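Lipolytic protein G-D-S-L family (Veillonella parvula DSM 2008, PDB 4RW0) probably hydrolyses ester bonds, as a lipase or acylhydrolase of the GDSL family in the SGNH hydrolase clan. Local coordinates at residues A[19-22]-A[26-29]; A[87-92]-A[128-133]; A[156-161]-A[165-170]. One frame throughout, in Å; residues are numbered along the deposited sequence. Where two conformers were deposited one is given.

Contact 1: residues A[19-22]-A[26-29]; sequences VPYG and VEIC
E27 meets Y21 and G22 where the loop after helix 12-15 turns into helix 25-32 of the SGNH hydrolase fold. This is a surface contact. No direct hydrogen bond crosses it; carbon packing and two bridging waters hold it together.

V26 is buried and packs on F38 and N40 of strand 36-40. E27 follows, and its side chain sets out toward the loop. CB rests on the backbone of G22, 3.7 Å from G22 CA. At the G22 phi of 108° a CB on that residue would be jammed against the carbonyl O of Y21, which by itself calls for glycine. E27 CG lies over one face of the Y21 ring, a CH-pi contact 4.1 Å from the ring centroid. The two side chains cross at about a right angle. The E27 chain is bent at chi2 (75°), which brings the carboxylate back beside the phenol. Its plane is turned 48° from the ring. Each carboxylate oxygen has its own water. Water 2 donates to E27 OE1 and accepts from G22 N at 3.0 Å, which ties the loop backbone to the helix. Water 1 joins E27 OE2 to Y21 OH. OE2 also accepts from N40 ND2, which links the carboxylate to strand 36-40.

I28 comes next and packs on A175 of helix 168-182. It meets the loop through one methylene: I28 CG1 sits 3.6 Å from G22 O.

Contact 2: residues A[87-92]-A[128-133]; sequences YVYKTL and NEQLKA
The helical segments 87-92 and 128-133 run in roughly the same direction, with their axes 10.0 Å apart at closest and crossing at -32°. Their backbones come nearest at Y89 and Q130, whose CA atoms are 7.2 Å apart.

Y89 reaches across between them. Its CG stands anti to the backbone N (chi1 169°), which sends the ring across to the other helix. Q130 CB lies over one face of this ring, 3.8 Å from the centroid, in a CH-pi contact. The Q130 chain then runs out extended past the ring. Its amide plane is tilted 37° from the ring, and Q130 OE1 comes to 3.4 Å from Y89 CD2. The amide nitrogen turns back to its own helix, in a weak hydrogen bond to E126 O.

The two segments belong to helices 85-100 and 120-138, which pack side by side in the alpha/beta/alpha sandwich of the SGNH hydrolases. Here the packing grows more apolar toward the interior. L131 CD2 lies near the plane of the Y89 ring, at its edge, 4.1 Å from Y89 CD1. The other methyl of L131 meets L92: the two side chains cross at about a right angle, L131 CD1 to L92 CD1 at 4.0 Å. L92 also touches V48 and M51 of helix 48-59.

With an alanine in place of Y89, Q130 CB and L131 CD2 would probably face a gap, and water 3 would lose its phenol partner. That water bridges the helices, 2.8 Å from Y89 OH, and donates to Q130 O at 2.6 Å.

Contact 3: residues A[156-161]-A[165-170]; sequences GQIVFA and HPNERG
N167 and R169 both reach I158 O, but from different directions. They stand at the start of helix 168-182, where N167 is the N-cap. The N167 amide lies against the backbone of I158 and V159. Its ND2 donates to I158 O with the acceptor in the amide plane, yet ND2 itself sits well above the carbonyl plane of I158. R169 NH1 lies in that carbonyl plane, on a lone pair of I158 O at 3.0 Å, and the oxygen lies in the guanidinium plane. Two donors thus grip I158 O.

The N167 chi1 of 66° places CG between the backbone N and the carbonyl carbon. From there OD1 turns to the helix and accepts from G170 N at 3.0 Å. Its bond from R169 N is weak.

The R169 chain is bent at chi3. Its guanidinium stands nearly perpendicular to the amide of Q157 (82°). The V159 and R169 side chains cross at about a right angle, V159 CG1 4.1 Å from R169 CG.

The backbones form a single beta bridge at F160 and P166. N167 N donates to V159 O, and A161 N to H165 O, at 2.8 Å each. The F160 ring turns its edge to H165 O. The end of the H165 side chain leads away, and its NE2 is hydrogen-bonded to S12 OG, consistent with the Ser-His pair of SGNH hydrolases. Water 4 accepts from N167 ND2 and donates to F160 O at 2.9 Å.

In the fold
Contacts 1 and 3 lie near each other, their centres about 14 Å apart, and they touch where V19 and P20 pack on E168. Helix 168-182 is common ground: it begins within contact 3 and also meets I28 of contact 1. Contact 2 is on the opposite side of the chain's centre from contact 1, about 27 Å away between centres, and joins two other helices. Contact 1 is at the surface and relies on waters. Contacts 2 and 3 are partly buried. Contact 2 is mainly apolar, with one water bridge, whereas contact 3 is built on direct backbone and side-chain hydrogen bonds around a helix start.

Contact 1: residues A[19-22]-A[26-29]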
loop_
_atom_site.group_PDB
_atom_site.type_symbol
_atom_site.label_atom_id
_atom_site.label_comp_id
_atom_site.label_asym_id
_atom_site.label_seq_id
_atom_site.Cartn_x
_atom_site.Cartn_y
_atom_site.Cartn_z
ATOM N N VAL A 19 -0.417 -13.790 8.415
ATOM C CA VAL A 19 0.116 -14.966 7.776
ATOM C C VAL A 19 1.585 -15.028 8.222
ATOM O O VAL A 19 2.125 -14.033 8.743
ATOM C CB VAL A 19 0.011 -14.865 6.261
ATOM C CG1 VAL A 19 -1.456 -14.759 5.833
ATOM C CG2 VAL A 19 0.806 -13.651 5.735
ATOM N N PRO A 20 2.216 -16.180 8.063
ATOM C CA PRO A 20 3.614 -16.279 8.510
ATOM C C PRO A 20 4.546 -15.305 7.812
ATOM O O PRO A 20 4.338 -14.906 6.664
ATOM C CB PRO A 20 3.985 -17.744 8.203
ATOM C CG PRO A 20 2.663 -18.487 8.261
ATOM C CD PRO A 20 1.670 -17.502 7.628
ATOM N N TYR A 21 5.585 -14.866 8.529
ATOM C CA TYR A 21 6.564 -13.971 7.986
ATOM C C TYR A 21 7.138 -14.601 6.773
ATOM O O TYR A 21 7.556 -15.714 6.818
ATOM C CB TYR A 21 7.702 -13.624 9.039
ATOM C CG TYR A 21 8.686 -12.624 8.457
ATOM C CD1 TYR A 21 8.394 -11.248 8.422
ATOM C CD2 TYR A 21 9.862 -13.045 7.894
ATOM C CE1 TYR A 21 9.262 -10.337 7.812
ATOM C CE2 TYR A 21 10.744 -12.145 7.315
ATOM C CZ TYR A 21 10.437 -10.784 7.317
ATOM O OH TYR A 21 11.290 -9.963 6.666
ATOM N N GLY A 22 7.165 -13.895 5.669
ATOM C CA GLY A 22 7.558 -14.450 4.389
ATOM C C GLY A 22 6.382 -14.634 3.437
ATOM O O GLY A 22 6.575 -14.643 2.232
ATOM N N VAL A 26 4.872 -8.072 0.688
ATOM C CA VAL A 26 6.200 -7.416 0.633
ATOM C C VAL A 26 7.322 -8.419 0.674
ATOM O O VAL A 26 8.300 -8.355 -0.091
ATOM C CB VAL A 26 6.350 -6.366 1.783
ATOM C CG1 VAL A 26 7.763 -5.752 1.816
ATOM C CG2 VAL A 26 5.296 -5.279 1.640
ATOM N N GLU A 27 7.101 -9.403 1.490
ATOM C CA GLU A 27 8.114 -10.359 1.637
ATOM C C GLU A 27 8.265 -11.303 0.454
ATOM O O GLU A 27 9.378 -11.688 0.101
ATOM C CB GLU A 27 7.873 -11.094 2.958
ATOM C CG GLU A 27 8.275 -10.294 4.201
ATOM C CD GLU A 27 7.303 -9.177 4.574
ATOM O OE1 GLU A 27 6.088 -9.315 4.315
ATOM O OE2 GLU A 27 7.757 -8.152 5.134
ATOM N N ILE A 28 7.142 -11.652 -0.158
ATOM C CA ILE A 28 7.127 -12.384 -1.437
ATOM C C ILE A 28 7.916 -11.598 -2.479
ATOM O O ILE A 28 8.765 -12.152 -3.189
ATOM C CB ILE A 28 5.656 -12.688 -1.899
ATOM C CG1 ILE A 28 5.034 -13.671 -0.917
ATOM C CG2 ILE A 28 5.695 -13.315 -3.258
ATOM C CD1 ILE A 28 3.555 -13.916 -1.135
ATOM N N CYS A 29 7.689 -10.297 -2.545
ATOM C CA CYS A 29 8.394 -9.497 -3.508
ATOM C C CYS A 29 9.892 -9.500 -3.222
ATOM O O CYS A 29 10.714 -9.667 -4.130
ATOM C CB CYS A 29 7.901 -8.084 -3.592
ATOM S SG CYS A 29 6.271 -7.846 -4.233
HETATM O O HOH W 1 10.278 -7.717 5.509
HETATM O O HOH W 2 5.275 -11.618 5.567
#

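Contact 2: residues A[87-92]-A[128-133]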
loop_
_atom_site.group_PDB
_atom_site.type_symbol
_atom_site.label_atom_id
_atom_site.label_comp_id
_atom_site.label_asym_id
_atom_site.label_seq_id
_atom_site.Cartn_x
_atom_site.Cartn_y
_atom_site.Cartn_z
ATOM N N TYR A 87 -10.849 13.670 3.666
ATOM C CA TYR A 87 -9.847 13.627 4.708
ATOM C C TYR A 87 -8.713 12.616 4.332
ATOM O O TYR A 87 -7.490 12.926 4.405
ATOM C CB TYR A 87 -10.462 13.277 6.056
ATOM C CG TYR A 87 -9.372 12.998 7.056
ATOM C CD1 TYR A 87 -8.630 14.052 7.640
ATOM C CD2 TYR A 87 -8.997 11.692 7.365
ATOM C CE1 TYR A 87 -7.590 13.798 8.523
ATOM C CE2 TYR A 87 -7.960 11.424 8.245
ATOM C CZ TYR A 87 -7.256 12.466 8.832
ATOM O OH TYR A 87 -6.158 12.199 9.662
ATOM N N VAL A 88 -9.135 11.408 3.930
ATOM C CA VAL A 88 -8.194 10.321 3.634
ATOM C C VAL A 88 -7.295 10.681 2.505
ATOM O O VAL A 88 -6.045 10.611 2.625
ATOM C CB VAL A 88 -8.932 8.973 3.443
ATOM C CG1 VAL A 88 -7.942 7.888 3.053
ATOM C CG2 VAL A 88 -9.558 8.598 4.746
ATOM N N TYR A 89 -7.899 11.184 1.411
ATOM C CA TYR A 89 -7.113 11.610 0.277
ATOM C C TYR A 89 -6.126 12.737 0.583
ATOM O O TYR A 89 -4.959 12.660 0.193
ATOM C CB TYR A 89 -8.003 11.964 -0.946
ATOM C CG TYR A 89 -7.266 12.657 -2.081
ATOM C CD1 TYR A 89 -6.429 11.960 -2.911
ATOM C CD2 TYR A 89 -7.460 14.022 -2.342
ATOM C CE1 TYR A 89 -5.749 12.574 -3.905
ATOM C CE2 TYR A 89 -6.777 14.649 -3.352
ATOM C CZ TYR A 89 -5.934 13.923 -4.111
ATOM O OH TYR A 89 -5.248 14.493 -5.120
ATOM N N LYS A 90 -6.589 13.760 1.275
ATOM C CA LYS A 90 -5.741 14.923 1.589
ATOM C C LYS A 90 -4.546 14.524 2.436
ATOM O O LYS A 90 -3.411 15.023 2.235
ATOM C CB LYS A 90 -6.530 15.988 2.390
ATOM C CG LYS A 90 -7.095 17.169 1.602
ATOM C CD LYS A 90 -7.340 16.899 0.109
ATOM C CE LYS A 90 -8.552 17.667 -0.450
ATOM N NZ LYS A 90 -8.753 19.025 0.155
ATOM N N THR A 91 -4.794 13.636 3.402
ATOM C CA THR A 91 -3.731 13.249 4.320
ATOM C C THR A 91 -2.728 12.371 3.567
ATOM O O THR A 91 -1.509 12.491 3.794
ATOM C CB THR A 91 -4.337 12.590 5.517
ATOM O OG1 THR A 91 -5.421 13.391 6.007
ATOM C CG2 THR A 91 -3.335 12.307 6.540
ATOM N N LEU A 92 -3.200 11.484 2.665
ATOM C CA LEU A 92 -2.282 10.706 1.819
ATOM C C LEU A 92 -1.411 11.570 0.934
ATOM O O LEU A 92 -0.208 11.365 0.811
ATOM C CB LEU A 92 -3.087 9.736 0.962
ATOM C CG LEU A 92 -3.570 8.486 1.749
ATOM C CD1 LEU A 92 -4.551 7.697 0.890
ATOM C CD2 LEU A 92 -2.372 7.588 2.127
ATOM N N ASN A 128 -9.423 6.013 -4.082
ATOM C CA ASN A 128 -8.529 5.451 -5.066
ATOM C C ASN A 128 -8.623 6.155 -6.418
ATOM O O ASN A 128 -7.617 6.311 -7.108
ATOM C CB ASN A 128 -8.727 3.932 -5.246
ATOM C CG ASN A 128 -8.223 3.112 -4.083
ATOM O OD1 ASN A 128 -7.459 3.590 -3.261
ATOM N ND2 ASN A 128 -8.690 1.857 -4.002
ATOM N N GLU A 129 -9.817 6.561 -6.828
ATOM C CA GLU A 129 -9.937 7.403 -8.058
ATOM C C GLU A 129 -9.146 8.698 -7.995
ATOM O O GLU A 129 -8.434 9.066 -8.942
ATOM C CB GLU A 129 -11.434 7.746 -8.382
ATOM C CG GLU A 129 -12.212 6.547 -8.910
ATOM C CD GLU A 129 -11.482 5.776 -10.037
ATOM O OE1 GLU A 129 -11.206 4.550 -9.817
ATOM O OE2 GLU A 129 -11.143 6.383 -11.113
ATOM N N GLN A 130 -9.195 9.363 -6.864
ATOM C CA GLN A 130 -8.422 10.595 -6.716
ATOM C C GLN A 130 -6.940 10.350 -6.689
ATOM O O GLN A 130 -6.160 11.156 -7.198
ATOM C CB GLN A 130 -8.879 11.355 -5.497
ATOM C CG GLN A 130 -10.313 11.864 -5.585
ATOM C CD GLN A 130 -10.787 12.502 -4.300
ATOM O OE1 GLN A 130 -10.410 13.615 -3.965
ATOM N NE2 GLN A 130 -11.613 11.793 -3.565
ATOM N N LEU A 131 -6.510 9.208 -6.135
ATOM C CA LEU A 131 -5.088 8.891 -6.126
ATOM C C LEU A 131 -4.607 8.625 -7.527
ATOM O O LEU A 131 -3.502 9.023 -7.928
ATOM C CB LEU A 131 -4.808 7.630 -5.231
ATOM C CG LEU A 131 -4.903 7.839 -3.721
ATOM C CD1 LEU A 131 -4.765 6.493 -2.961
ATOM C CD2 LEU A 131 -3.799 8.825 -3.282
ATOM N N LYS A 132 -5.390 7.881 -8.296
ATOM C CA LYS A 132 -4.958 7.617 -9.679
ATOM C C LYS A 132 -4.809 8.945 -10.454
ATOM O O LYS A 132 -3.891 9.090 -11.251
ATOM C CB LYS A 132 -5.932 6.742 -10.454
ATOM C CG LYS A 132 -6.072 5.356 -9.938
ATOM C CD LYS A 132 -6.970 4.539 -10.837
ATOM C CE LYS A 132 -8.081 3.903 -10.062
ATOM N NZ LYS A 132 -8.653 2.784 -10.853
ATOM N N ALA A 133 -5.695 9.875 -10.191
ATOM C CA ALA A 133 -5.658 11.196 -10.881
ATOM C C ALA A 133 -4.432 11.987 -10.456
ATOM O O ALA A 133 -3.691 12.507 -11.293
ATOM C CB ALA A 133 -6.918 11.963 -10.591
HETATM O O HOH W 3 -6.790 13.641 -7.360
#

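Contact 3: residues A[156-161]-A[165-170]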
loop_
_atom_site.group_PDB
_atom_site.type_symbol
_atom_site.label_atom_id
_atom_site.label_comp_id
_atom_site.label_asym_id
_atom_site.label_seq_id
_atom_site.Cartn_x
_atom_site.Cartn_y
_atom_site.Cartn_z
ATOM N N GLY A 156 -15.002 -15.897 -7.485
ATOM C CA GLY A 156 -15.047 -17.025 -6.568
ATOM C C GLY A 156 -13.721 -17.454 -5.974
ATOM O O GLY A 156 -13.683 -18.375 -5.190
ATOM N N GLN A 157 -12.630 -16.796 -6.329
ATOM C CA GLN A 157 -11.343 -17.108 -5.667
ATOM C C GLN A 157 -11.488 -16.668 -4.200
ATOM O O GLN A 157 -11.979 -15.619 -3.910
ATOM C CB GLN A 157 -10.216 -16.365 -6.332
ATOM C CG GLN A 157 -10.042 -16.688 -7.846
ATOM C CD GLN A 157 -9.504 -18.081 -8.057
ATOM O OE1 GLN A 157 -10.149 -18.964 -8.580
ATOM N NE2 GLN A 157 -8.337 -18.267 -7.657
ATOM N N ILE A 158 -11.028 -17.508 -3.304
ATOM C CA ILE A 158 -11.074 -17.259 -1.880
ATOM C C ILE A 158 -9.850 -16.400 -1.509
ATOM O O ILE A 158 -8.714 -16.928 -1.388
ATOM C CB ILE A 158 -10.998 -18.619 -1.200
ATOM C CG1 ILE A 158 -12.148 -19.529 -1.693
ATOM C CG2 ILE A 158 -11.066 -18.507 0.314
ATOM C CD1 ILE A 158 -13.527 -18.936 -1.493
ATOM N N VAL A 159 -10.027 -15.087 -1.408
ATOM C CA VAL A 159 -8.861 -14.196 -1.168
ATOM C C VAL A 159 -8.878 -13.375 0.159
ATOM O O VAL A 159 -7.847 -12.862 0.545
ATOM C CB VAL A 159 -8.623 -13.253 -2.333
ATOM C CG1 VAL A 159 -8.184 -14.029 -3.592
ATOM C CG2 VAL A 159 -9.827 -12.429 -2.633
ATOM N N PHE A 160 -10.028 -13.228 0.805
ATOM C CA PHE A 160 -10.191 -12.473 2.063
ATOM C C PHE A 160 -10.417 -13.379 3.253
ATOM O O PHE A 160 -11.190 -14.342 3.196
ATOM C CB PHE A 160 -11.293 -11.401 1.957
ATOM C CG PHE A 160 -10.946 -10.271 1.022
ATOM C CD1 PHE A 160 -10.030 -9.297 1.401
ATOM C CD2 PHE A 160 -11.557 -10.139 -0.189
ATOM C CE1 PHE A 160 -9.675 -8.227 0.546
ATOM C CE2 PHE A 160 -11.231 -9.088 -1.039
ATOM C CZ PHE A 160 -10.290 -8.149 -0.691
ATOM N N ALA A 161 -9.673 -13.121 4.342
ATOM C CA ALA A 161 -9.879 -13.831 5.618
ATOM C C ALA A 161 -10.927 -13.232 6.586
ATOM O O ALA A 161 -11.254 -13.818 7.612
ATOM C CB ALA A 161 -8.577 -13.985 6.369
ATOM N N HIS A 165 -8.816 -8.072 5.675
ATOM C CA HIS A 165 -7.494 -8.716 5.537
ATOM C C HIS A 165 -7.456 -9.806 4.495
ATOM O O HIS A 165 -8.283 -10.727 4.544
ATOM C CB HIS A 165 -7.027 -9.274 6.873
ATOM C CG HIS A 165 -6.639 -8.199 7.820
ATOM N ND1 HIS A 165 -7.291 -7.997 9.007
ATOM C CD2 HIS A 165 -5.732 -7.204 7.707
ATOM C CE1 HIS A 165 -6.792 -6.924 9.600
ATOM N NE2 HIS A 165 -5.853 -6.427 8.828
ATOM N N PRO A 166 -6.503 -9.700 3.570
ATOM C CA PRO A 166 -6.281 -10.787 2.663
ATOM C C PRO A 166 -5.887 -12.064 3.384
ATOM O O PRO A 166 -5.310 -12.018 4.486
ATOM C CB PRO A 166 -5.161 -10.268 1.746
ATOM C CG PRO A 166 -5.211 -8.763 1.877
ATOM C CD PRO A 166 -5.589 -8.555 3.324
ATOM N N ASN A 167 -6.230 -13.221 2.824
ATOM C CA ASN A 167 -5.603 -14.479 3.240
ATOM C C ASN A 167 -4.314 -14.693 2.387
ATOM O O ASN A 167 -3.975 -13.847 1.608
ATOM C CB ASN A 167 -6.598 -15.650 3.124
ATOM C CG ASN A 167 -6.976 -15.929 1.700
ATOM O OD1 ASN A 167 -6.240 -15.613 0.752
ATOM N ND2 ASN A 167 -8.128 -16.558 1.523
ATOM N N GLU A 168 -3.631 -15.844 2.526
ATOM C CA GLU A 168 -2.374 -16.107 1.802
ATOM C C GLU A 168 -2.540 -16.024 0.322
ATOM O O GLU A 168 -1.642 -15.592 -0.375
ATOM C CB GLU A 168 -1.810 -17.477 2.147
ATOM C CG GLU A 168 -1.023 -17.538 3.479
ATOM C CD GLU A 168 -0.275 -18.855 3.681
ATOM O OE1 GLU A 168 0.396 -19.383 2.726
ATOM O OE2 GLU A 168 -0.281 -19.374 4.827
ATOM N N ARG A 169 -3.690 -16.462 -0.210
ATOM C CA ARG A 169 -3.897 -16.372 -1.665
ATOM C C ARG A 169 -3.986 -14.941 -2.091
ATOM O O ARG A 169 -3.432 -14.555 -3.102
ATOM C CB ARG A 169 -5.156 -17.184 -2.113
ATOM C CG ARG A 169 -5.447 -17.026 -3.627
ATOM C CD ARG A 169 -6.652 -17.814 -4.148
ATOM N NE ARG A 169 -6.421 -19.242 -4.085
ATOM C CZ ARG A 169 -6.832 -20.030 -3.166
ATOM N NH1 ARG A 169 -7.585 -19.602 -2.175
ATOM N NH2 ARG A 169 -6.490 -21.312 -3.237
ATOM N N GLY A 170 -4.690 -14.146 -1.310
ATOM C CA GLY A 170 -4.842 -12.734 -1.624
ATOM C C GLY A 170 -3.499 -12.028 -1.590
ATOM O O GLY A 170 -3.221 -11.218 -2.410
HETATM O O HOH W 4 -10.218 -17.019 3.673
#